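Local coordinates for protein signal recognition particle receptor subunit beta (Mus musculus, PDB 2FH5) that binds GTP as the membrane-associated beta subunit of the signal recognition particle receptor, which directs nascent secretory proteins to the endoplasmic reticulum, at residues 10-15 with 83-88; 21-26 with 187-192. One frame throughout, in Å; residues are numbered along the deposited sequence.

Interaction 1: 10-15 with 83-88; sequences VLFVGL and VFVVDS
V83 and F12 meet as neighbours on two parallel strands, 10-13 and 83-87, whose axes come within 4.8 Å of each other in the central sheet of a P-loop GTPase. Three backbone hydrogen bonds set the register: V83 N gives to L11 O at 2.7 Å, V13 N to V83 O, and V85 N to V13 O. Beyond them the chains splay, and a water takes over the ladder, accepting from L15 N and donating to V85 O.

The apolar contacts fall on both faces of the sheet. On one, V83 lies beside F12, its CB 4.2 Å from the ring centroid and over the ring's face, while V85 CG2 comes to the edge of the same ring. With V83 CG1 anti to the backbone N (chi1 179°), CG2 sits beside that N and meets V10 CG1 at 3.8 Å. On the other face V13 and F84 cross at about a right angle, V13 CG2 touching F84 CD2 at 3.6 Å. Beta-branched valines suit these extended, buried positions, and the two phenylalanines supply broad apolar surfaces.

G14, the first GTP-binding residue of the P-loop, has backbone angles (phi 154°, psi 169°) that demand glycine; a CB would also clash with V85 O.

Strand 55-60 flanks 10-13 through backbone bonds from V10 and F12, and strand 117-123 lies beyond 83-87, where V83 rests on A121. Helix 65-75 covers L11, whereas helix 91-110 packs on F84 through L102 and F101.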
ATOM      1  N   VAL B  10      -3.690 -10.466  11.143  1.00 52.79           N
ATOM      2  CA  VAL B  10      -2.992  -9.287  11.619  1.00 49.49           C
ATOM      3  C   VAL B  10      -3.332  -8.195  10.596  1.00 50.06           C
ATOM      4  O   VAL B  10      -2.999  -8.315   9.425  1.00 50.32           O
ATOM      5  CB  VAL B  10      -1.468  -9.446  11.620  1.00 46.51           C
ATOM      6  CG1 VAL B  10      -0.840  -8.165  12.156  1.00 39.47           C
ATOM      7  CG2 VAL B  10      -1.058 -10.650  12.454  1.00 46.39           C
ATOM      8  N   LEU B  11      -4.007  -7.145  11.044  1.00 47.53           N
ATOM      9  CA  LEU B  11      -4.370  -6.044  10.172  1.00 44.26           C
ATOM     10  C   LEU B  11      -3.339  -4.908  10.161  1.00 42.23           C
ATOM     11  O   LEU B  11      -2.922  -4.434  11.216  1.00 47.86           O
ATOM     12  CB  LEU B  11      -5.723  -5.486  10.610  1.00 41.51           C
ATOM     13  CG  LEU B  11      -6.795  -6.547  10.852  1.00 43.01           C
ATOM     14  CD1 LEU B  11      -8.129  -5.852  11.168  1.00 44.20           C
ATOM     15  CD2 LEU B  11      -6.929  -7.453   9.639  1.00 43.72           C
ATOM     16  N   PHE B  12      -2.905  -4.489   8.976  1.00 38.34           N
ATOM     17  CA  PHE B  12      -1.978  -3.363   8.866  1.00 35.64           C
ATOM     18  C   PHE B  12      -2.860  -2.184   8.424  1.00 42.39           C
ATOM     19  O   PHE B  12      -3.530  -2.247   7.381  1.00 42.10           O
ATOM     20  CB  PHE B  12      -0.902  -3.638   7.819  1.00 40.76           C
ATOM     21  CG  PHE B  12       0.129  -4.637   8.258  1.00 45.00           C
ATOM     22  CD1 PHE B  12      -0.187  -5.987   8.369  1.00 48.10           C
ATOM     23  CD2 PHE B  12       1.407  -4.224   8.613  1.00 50.76           C
ATOM     24  CE1 PHE B  12       0.758  -6.914   8.834  1.00 47.49           C
ATOM     25  CE2 PHE B  12       2.353  -5.146   9.076  1.00 51.32           C
ATOM     26  CZ  PHE B  12       2.021  -6.495   9.185  1.00 45.02           C
ATOM     27  N   VAL B  13      -2.884  -1.127   9.229  1.00 38.37           N
ATOM     28  CA  VAL B  13      -3.717   0.028   8.943  1.00 34.27           C
ATOM     29  C   VAL B  13      -2.878   1.266   9.154  1.00 32.74           C
ATOM     30  O   VAL B  13      -1.849   1.192   9.803  1.00 39.78           O
ATOM     31  CB  VAL B  13      -4.959   0.090   9.896  1.00 36.98           C
ATOM     32  CG1 VAL B  13      -5.878  -1.138   9.688  1.00 30.51           C
ATOM     33  CG2 VAL B  13      -4.491   0.174  11.345  1.00 38.30           C
ATOM     34  N   GLY B  14      -3.318   2.405   8.618  1.00 33.44           N
ATOM     35  CA  GLY B  14      -2.565   3.641   8.756  1.00 28.82           C
ATOM     36  C   GLY B  14      -2.890   4.556   7.600  1.00 38.79           C
ATOM     37  O   GLY B  14      -3.509   4.122   6.608  1.00 34.68           O
ATOM     38  N   LEU B  15      -2.463   5.817   7.704  1.00 36.84           N
ATOM     39  CA  LEU B  15      -2.757   6.784   6.646  1.00 40.40           C
ATOM     40  C   LEU B  15      -2.107   6.341   5.354  1.00 40.99           C
ATOM     41  O   LEU B  15      -1.247   5.457   5.358  1.00 41.04           O
ATOM     42  CB  LEU B  15      -2.240   8.199   6.995  1.00 36.31           C
ATOM     43  CG  LEU B  15      -2.700   8.792   8.327  1.00 38.32           C
ATOM     44  CD1 LEU B  15      -2.000  10.109   8.533  1.00 33.81           C
ATOM     45  CD2 LEU B  15      -4.207   8.937   8.372  1.00 29.56           C
ATOM     46  N   VAL B  83      -1.571  -3.733  13.454  1.00 40.42           N
ATOM     47  CA  VAL B  83      -0.327  -2.966  13.366  1.00 35.60           C
ATOM     48  C   VAL B  83      -0.724  -1.666  12.722  1.00 39.77           C
ATOM     49  O   VAL B  83      -1.185  -1.643  11.565  1.00 43.86           O
ATOM     50  CB  VAL B  83       0.713  -3.625  12.462  1.00 36.71           C
ATOM     51  CG1 VAL B  83       1.982  -2.751  12.398  1.00 31.80           C
ATOM     52  CG2 VAL B  83       1.039  -5.020  12.989  1.00 37.81           C
ATOM     53  N   PHE B  84      -0.598  -0.590  13.478  1.00 37.30           N
ATOM     54  CA  PHE B  84      -0.948   0.723  12.966  1.00 35.56           C
ATOM     55  C   PHE B  84       0.379   1.321  12.503  1.00 38.20           C
ATOM     56  O   PHE B  84       1.263   1.610  13.321  1.00 39.09           O
ATOM     57  CB  PHE B  84      -1.601   1.567  14.082  1.00 35.77           C
ATOM     58  CG  PHE B  84      -2.175   2.879  13.613  1.00 33.12           C
ATOM     59  CD1 PHE B  84      -1.343   3.976  13.347  1.00 33.55           C
ATOM     60  CD2 PHE B  84      -3.546   3.017  13.419  1.00 35.88           C
ATOM     61  CE1 PHE B  84      -1.878   5.198  12.891  1.00 33.22           C
ATOM     62  CE2 PHE B  84      -4.104   4.241  12.960  1.00 34.56           C
ATOM     63  CZ  PHE B  84      -3.271   5.329  12.697  1.00 36.12           C
ATOM     64  N   VAL B  85       0.523   1.485  11.189  1.00 36.25           N
ATOM     65  CA  VAL B  85       1.753   2.031  10.613  1.00 36.09           C
ATOM     66  C   VAL B  85       1.800   3.555  10.557  1.00 37.80           C
ATOM     67  O   VAL B  85       0.839   4.211  10.179  1.00 42.00           O
ATOM     68  CB  VAL B  85       1.956   1.475   9.218  1.00 38.02           C
ATOM     69  CG1 VAL B  85       3.294   1.906   8.690  1.00 35.03           C
ATOM     70  CG2 VAL B  85       1.811  -0.044   9.251  1.00 29.92           C
ATOM     71  N   VAL B  86       2.938   4.115  10.929  1.00 42.47           N
ATOM     72  CA  VAL B  86       3.126   5.565  10.953  1.00 40.17           C
ATOM     73  C   VAL B  86       4.365   6.019  10.166  1.00 43.93           C
ATOM     74  O   VAL B  86       5.454   5.474  10.346  1.00 50.26           O
ATOM     75  CB  VAL B  86       3.294   6.058  12.414  1.00 37.65           C
ATOM     76  CG1 VAL B  86       3.489   7.584  12.462  1.00 34.59           C
ATOM     77  CG2 VAL B  86       2.097   5.645  13.218  1.00 39.67           C
ATOM     78  N   ASP B  87       4.199   7.002   9.292  1.00 42.26           N
ATOM     79  CA  ASP B  87       5.323   7.534   8.552  1.00 41.77           C
ATOM     80  C   ASP B  87       6.037   8.409   9.583  1.00 43.07           C
ATOM     81  O   ASP B  87       5.582   9.511   9.873  1.00 45.28           O
ATOM     82  CB  ASP B  87       4.837   8.409   7.387  1.00 43.45           C
ATOM     83  CG  ASP B  87       5.990   9.010   6.572  1.00 48.41           C
ATOM     84  OD1 ASP B  87       6.987   9.432   7.188  1.00 45.90           O
ATOM     85  OD2 ASP B  87       5.892   9.077   5.317  1.00 52.15           O
ATOM     86  N   SER B  88       7.150   7.932  10.127  1.00 41.76           N
ATOM     87  CA  SER B  88       7.880   8.689  11.139  1.00 43.66           C
ATOM     88  C   SER B  88       8.533   9.996  10.666  1.00 44.47           C
ATOM     89  O   SER B  88       8.774  10.913  11.461  1.00 43.93           O
ATOM     90  CB  SER B  88       8.909   7.768  11.775  1.00 42.63           C
ATOM     91  OG  SER B  88       8.249   6.601  12.255  1.00 49.04           O
TER
HETATM   92  O   HOH W   1      -0.523   6.551   9.694  1.00 39.93           O

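Interaction 2: 21-26 with 187-192; sequences TLLFVR and LECSAK. With MG (magnesium ion), chain C; GTP (guanosine-5'-triphosphate), chain D.
L22 lays its branched end against A191, CG coming within 3.5 Å of the alanine CB, where the helix after the P-loop (Walker A motif) of this GTPase meets the guanine-binding loop. CG stands anti to the backbone N (chi1 -169°), which carries the side chain toward that loop, and CD2 also reaches the ribose O2' of GTP. L23 adds its CD2 to the other flank, 3.9 Å from A191 CB and close to C189 SG. A191 is small enough to fit between these leucines and the base, its methyl 3.5 Å from GTP N7.

R26, one turn on from L22, bends at chi2 and chi3 and brings NH1 obliquely to A191 O, a weak hydrogen bond of 2.9 Å with 129° at the hydrogen. A leucine in its place would probably leave A191 O without this donor and the loop less firmly tied to the helix. K192, extended beyond CG, lays CG and CD over one face of the guanine, CD 3.6 Å from GTP N3, and carries CE on to the ribose O2'.

The nucleotide bridges both segments. At the helix end L22 N donates to GTP O1A and T21 N to O2B, while T21 OG1 binds magnesium together with GTP O2G and O2B, two waters and S38. At the other end, the amide of A191 reads the guanine carbonyl: its N donates to GTP O6 at 2.8 Å, with 163° at the hydrogen.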
ATOM      1  N   THR B  21       1.843  -1.369   2.563  1.00 42.85           N
ATOM      2  CA  THR B  21       2.091  -2.353   1.539  1.00 38.06           C
ATOM      3  C   THR B  21       3.547  -2.750   1.431  1.00 39.02           C
ATOM      4  O   THR B  21       3.827  -3.921   1.220  1.00 38.59           O
ATOM      5  CB  THR B  21       1.569  -1.876   0.187  1.00 35.38           C
ATOM      6  OG1 THR B  21       0.176  -1.627   0.321  1.00 36.00           O
ATOM      7  CG2 THR B  21       1.728  -2.966  -0.879  1.00 28.73           C
ATOM      8  N   LEU B  22       4.472  -1.793   1.566  1.00 39.25           N
ATOM      9  CA  LEU B  22       5.876  -2.150   1.470  1.00 39.57           C
ATOM     10  C   LEU B  22       6.279  -3.047   2.649  1.00 42.48           C
ATOM     11  O   LEU B  22       7.005  -4.008   2.441  1.00 46.92           O
ATOM     12  CB  LEU B  22       6.776  -0.925   1.404  1.00 35.29           C
ATOM     13  CG  LEU B  22       8.215  -1.336   1.039  1.00 39.65           C
ATOM     14  CD1 LEU B  22       8.193  -2.208  -0.183  1.00 30.64           C
ATOM     15  CD2 LEU B  22       9.103  -0.120   0.777  1.00 34.48           C
ATOM     16  N   LEU B  23       5.795  -2.770   3.864  1.00 39.83           N
ATOM     17  CA  LEU B  23       6.124  -3.626   5.010  1.00 41.53           C
ATOM     18  C   LEU B  23       5.597  -5.019   4.742  1.00 42.18           C
ATOM     19  O   LEU B  23       6.277  -6.005   4.973  1.00 44.00           O
ATOM     20  CB  LEU B  23       5.481  -3.116   6.297  1.00 43.97           C
ATOM     21  CG  LEU B  23       6.145  -1.939   6.990  1.00 42.00           C
ATOM     22  CD1 LEU B  23       5.346  -1.557   8.207  1.00 44.63           C
ATOM     23  CD2 LEU B  23       7.556  -2.332   7.377  1.00 45.28           C
ATOM     24  N   PHE B  24       4.360  -5.077   4.265  1.00 42.40           N
ATOM     25  CA  PHE B  24       3.680  -6.317   3.928  1.00 41.11           C
ATOM     26  C   PHE B  24       4.576  -7.128   2.972  1.00 45.00           C
ATOM     27  O   PHE B  24       4.792  -8.323   3.180  1.00 48.49           O
ATOM     28  CB  PHE B  24       2.334  -5.937   3.289  1.00 35.77           C
ATOM     29  CG  PHE B  24       1.507  -7.085   2.783  1.00 33.38           C
ATOM     30  CD1 PHE B  24       0.749  -7.855   3.647  1.00 37.79           C
ATOM     31  CD2 PHE B  24       1.378  -7.307   1.414  1.00 38.88           C
ATOM     32  CE1 PHE B  24      -0.150  -8.836   3.155  1.00 36.75           C
ATOM     33  CE2 PHE B  24       0.486  -8.284   0.910  1.00 37.43           C
ATOM     34  CZ  PHE B  24      -0.277  -9.039   1.781  1.00 33.76           C
ATOM     35  N   VAL B  25       5.111  -6.470   1.944  1.00 43.56           N
ATOM     36  CA  VAL B  25       5.976  -7.129   0.963  1.00 44.69           C
ATOM     37  C   VAL B  25       7.286  -7.602   1.599  1.00 43.59           C
ATOM     38  O   VAL B  25       7.712  -8.735   1.414  1.00 45.67           O
ATOM     39  CB  VAL B  25       6.308  -6.173  -0.223  1.00 42.25           C
ATOM     40  CG1 VAL B  25       7.374  -6.795  -1.120  1.00 39.88           C
ATOM     41  CG2 VAL B  25       5.048  -5.890  -1.025  1.00 40.95           C
ATOM     42  N   ARG B  26       7.925  -6.712   2.332  1.00 41.03           N
ATOM     43  CA  ARG B  26       9.168  -7.010   3.018  1.00 46.37           C
ATOM     44  C   ARG B  26       9.056  -8.219   3.966  1.00 49.15           C
ATOM     45  O   ARG B  26      10.005  -8.990   4.100  1.00 48.32           O
ATOM     46  CB  ARG B  26       9.593  -5.797   3.831  1.00 48.07           C
ATOM     47  CG  ARG B  26      11.055  -5.681   3.975  1.00 55.68           C
ATOM     48  CD  ARG B  26      11.544  -4.841   2.847  1.00 61.46           C
ATOM     49  NE  ARG B  26      12.798  -5.328   2.292  1.00 66.10           N
ATOM     50  CZ  ARG B  26      13.487  -4.675   1.365  1.00 63.74           C
ATOM     51  NH1 ARG B  26      13.031  -3.506   0.914  1.00 55.38           N
ATOM     52  NH2 ARG B  26      14.599  -5.208   0.865  1.00 59.06           N
ATOM     53  N   LEU B 187       7.217   0.355  18.327  1.00 47.25           N
ATOM     54  CA  LEU B 187       8.531  -0.094  17.898  1.00 47.63           C
ATOM     55  C   LEU B 187       8.913   0.718  16.665  1.00 49.87           C
ATOM     56  O   LEU B 187       8.082   1.439  16.115  1.00 52.91           O
ATOM     57  CB  LEU B 187       8.563  -1.606  17.638  1.00 44.17           C
ATOM     58  CG  LEU B 187       7.866  -2.380  16.516  1.00 49.89           C
ATOM     59  CD1 LEU B 187       8.442  -2.017  15.151  1.00 44.49           C
ATOM     60  CD2 LEU B 187       8.067  -3.861  16.787  1.00 41.25           C
ATOM     61  N   GLU B 188      10.174   0.640  16.262  1.00 49.70           N
ATOM     62  CA  GLU B 188      10.647   1.372  15.098  1.00 53.50           C
ATOM     63  C   GLU B 188      10.980   0.392  13.981  1.00 54.28           C
ATOM     64  O   GLU B 188      11.254  -0.785  14.234  1.00 58.35           O
ATOM     65  CB  GLU B 188      11.876   2.197  15.466  1.00 49.86           C
ATOM     66  CG  GLU B 188      11.617   3.173  16.593  1.00 56.49           C
ATOM     67  CD  GLU B 188      12.874   3.905  17.039  1.00 61.83           C
ATOM     68  OE1 GLU B 188      13.944   3.266  17.092  1.00 64.72           O
ATOM     69  OE2 GLU B 188      12.795   5.114  17.352  1.00 66.89           O
ATOM     70  N   CYS B 189      10.920   0.863  12.740  1.00 52.78           N
ATOM     71  CA  CYS B 189      11.239   0.008  11.603  1.00 51.06           C
ATOM     72  C   CYS B 189      11.432   0.798  10.326  1.00 49.98           C
ATOM     73  O   CYS B 189      11.198   2.005  10.276  1.00 44.22           O
ATOM     74  CB  CYS B 189      10.155  -1.058  11.384  1.00 49.80           C
ATOM     75  SG  CYS B 189       8.508  -0.428  10.992  1.00 53.76           S
ATOM     76  N   SER B 190      11.898   0.090   9.303  1.00 51.84           N
ATOM     77  CA  SER B 190      12.141   0.657   7.992  1.00 50.19           C
ATOM     78  C   SER B 190      11.873  -0.421   6.952  1.00 52.38           C
ATOM     79  O   SER B 190      12.376  -1.533   7.064  1.00 49.26           O
ATOM     80  CB  SER B 190      13.577   1.129   7.878  1.00 53.31           C
ATOM     81  OG  SER B 190      13.814   1.666   6.587  1.00 61.56           O
ATOM     82  N   ALA B 191      11.063  -0.096   5.950  1.00 51.23           N
ATOM     83  CA  ALA B 191      10.746  -1.047   4.902  1.00 54.84           C
ATOM     84  C   ALA B 191      11.807  -0.997   3.799  1.00 56.51           C
ATOM     85  O   ALA B 191      11.861  -1.864   2.935  1.00 56.17           O
ATOM     86  CB  ALA B 191       9.364  -0.746   4.328  1.00 57.06           C
ATOM     87  N   LYS B 192      12.643   0.031   3.829  1.00 60.41           N
ATOM     88  CA  LYS B 192      13.701   0.181   2.839  1.00 64.50           C
ATOM     89  C   LYS B 192      15.072   0.067   3.505  1.00 69.86           C
ATOM     90  O   LYS B 192      15.698   1.079   3.833  1.00 73.80           O
ATOM     91  CB  LYS B 192      13.592   1.532   2.140  1.00 64.02           C
ATOM     92  CG  LYS B 192      12.622   1.586   0.966  1.00 64.85           C
ATOM     93  CD  LYS B 192      12.785   2.899   0.201  1.00 62.89           C
ATOM     94  CE  LYS B 192      11.841   3.000  -0.968  1.00 64.19           C
ATOM     95  NZ  LYS B 192      12.040   4.273  -1.701  1.00 66.31           N
TER
HETATM   96 MG    MG C 270      -0.958   0.201   0.204  1.00 39.23          MG
HETATM   97  PG  GTP D 301      -1.818   3.271   0.894  1.00 36.00           P
HETATM   98  O1G GTP D 301      -2.167   4.512   0.229  1.00 39.61           O
HETATM   99  O2G GTP D 301      -1.952   2.073   0.011  1.00 37.02           O
HETATM  100  O3G GTP D 301      -2.626   3.104   2.199  1.00 49.85           O
HETATM  101  O3B GTP D 301      -0.138   3.484   1.226  1.00 40.04           O
HETATM  102  PB  GTP D 301       0.785   2.475   1.917  1.00 38.06           P
HETATM  103  O1B GTP D 301       0.806   2.713   3.391  1.00 41.06           O
HETATM  104  O2B GTP D 301       0.481   1.027   1.589  1.00 40.34           O
HETATM  105  O3A GTP D 301       2.184   2.964   1.319  1.00 39.75           O
HETATM  106  PA  GTP D 301       3.267   2.158   0.510  1.00 36.81           P
HETATM  107  O1A GTP D 301       3.614   0.924   1.143  1.00 36.06           O
HETATM  108  O2A GTP D 301       2.822   1.973  -0.914  1.00 34.64           O
HETATM  109  O5' GTP D 301       4.461   3.182   0.693  1.00 35.00           O
HETATM  110  C5' GTP D 301       4.327   4.477   0.131  1.00 33.36           C
HETATM  111  C4' GTP D 301       5.692   4.958  -0.358  1.00 33.45           C
HETATM  112  O4' GTP D 301       6.638   5.025   0.731  1.00 34.43           O
HETATM  113  C3' GTP D 301       6.352   4.034  -1.387  1.00 38.55           C
HETATM  114  O3' GTP D 301       7.033   4.807  -2.416  1.00 44.29           O
HETATM  115  C2' GTP D 301       7.306   3.224  -0.557  1.00 38.28           C
HETATM  116  O2' GTP D 301       8.359   2.563  -1.288  1.00 39.69           O
HETATM  117  C1' GTP D 301       7.790   4.218   0.500  1.00 35.12           C
HETATM  118  N9  GTP D 301       8.143   3.621   1.776  1.00 42.72           N
HETATM  119  C8  GTP D 301       7.384   2.691   2.496  1.00 39.50           C
HETATM  120  N7  GTP D 301       8.006   2.363   3.626  1.00 44.55           N
HETATM  121  C5  GTP D 301       9.210   3.100   3.653  1.00 45.67           C
HETATM  122  C6  GTP D 301      10.272   3.192   4.570  1.00 44.49           C
HETATM  123  O6  GTP D 301      10.429   2.631   5.638  1.00 45.32           O
HETATM  124  N1  GTP D 301      11.347   4.062   4.241  1.00 43.92           N
HETATM  125  C2  GTP D 301      11.384   4.804   3.075  1.00 43.05           C
HETATM  126  N2  GTP D 301      12.462   5.599   2.830  1.00 36.06           N
HETATM  127  N3  GTP D 301      10.349   4.718   2.198  1.00 44.60           N
HETATM  128  C4  GTP D 301       9.285   3.871   2.490  1.00 43.84           C
HETATM  129  O   HOH W   2      -2.233  -0.394   1.761  1.00 43.47           O
HETATM  130  O   HOH W   3       0.409   0.764  -1.269  1.00 36.23           O

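Along the chain the segments alternate: 10-15, then 21-26, then 83-88, then 187-192, so the two contacts interlock. Interaction 1 lies about 3 Å from the centre of the folded chain, between two adjacent inner strands of the sheet; interaction 2 is centred about 10 Å away and joins helix 20-29 to the loop that follows strand 184-188, at one edge of the sheet. The P-loop links strand 9-13 directly to that helix, and the contacts touch where V85 CG2 packs on L23 CD1 at 4.0 Å. Together they join the sheet centre, where the P-loop starts, to both the phosphate and the guanine ends of the GTP site.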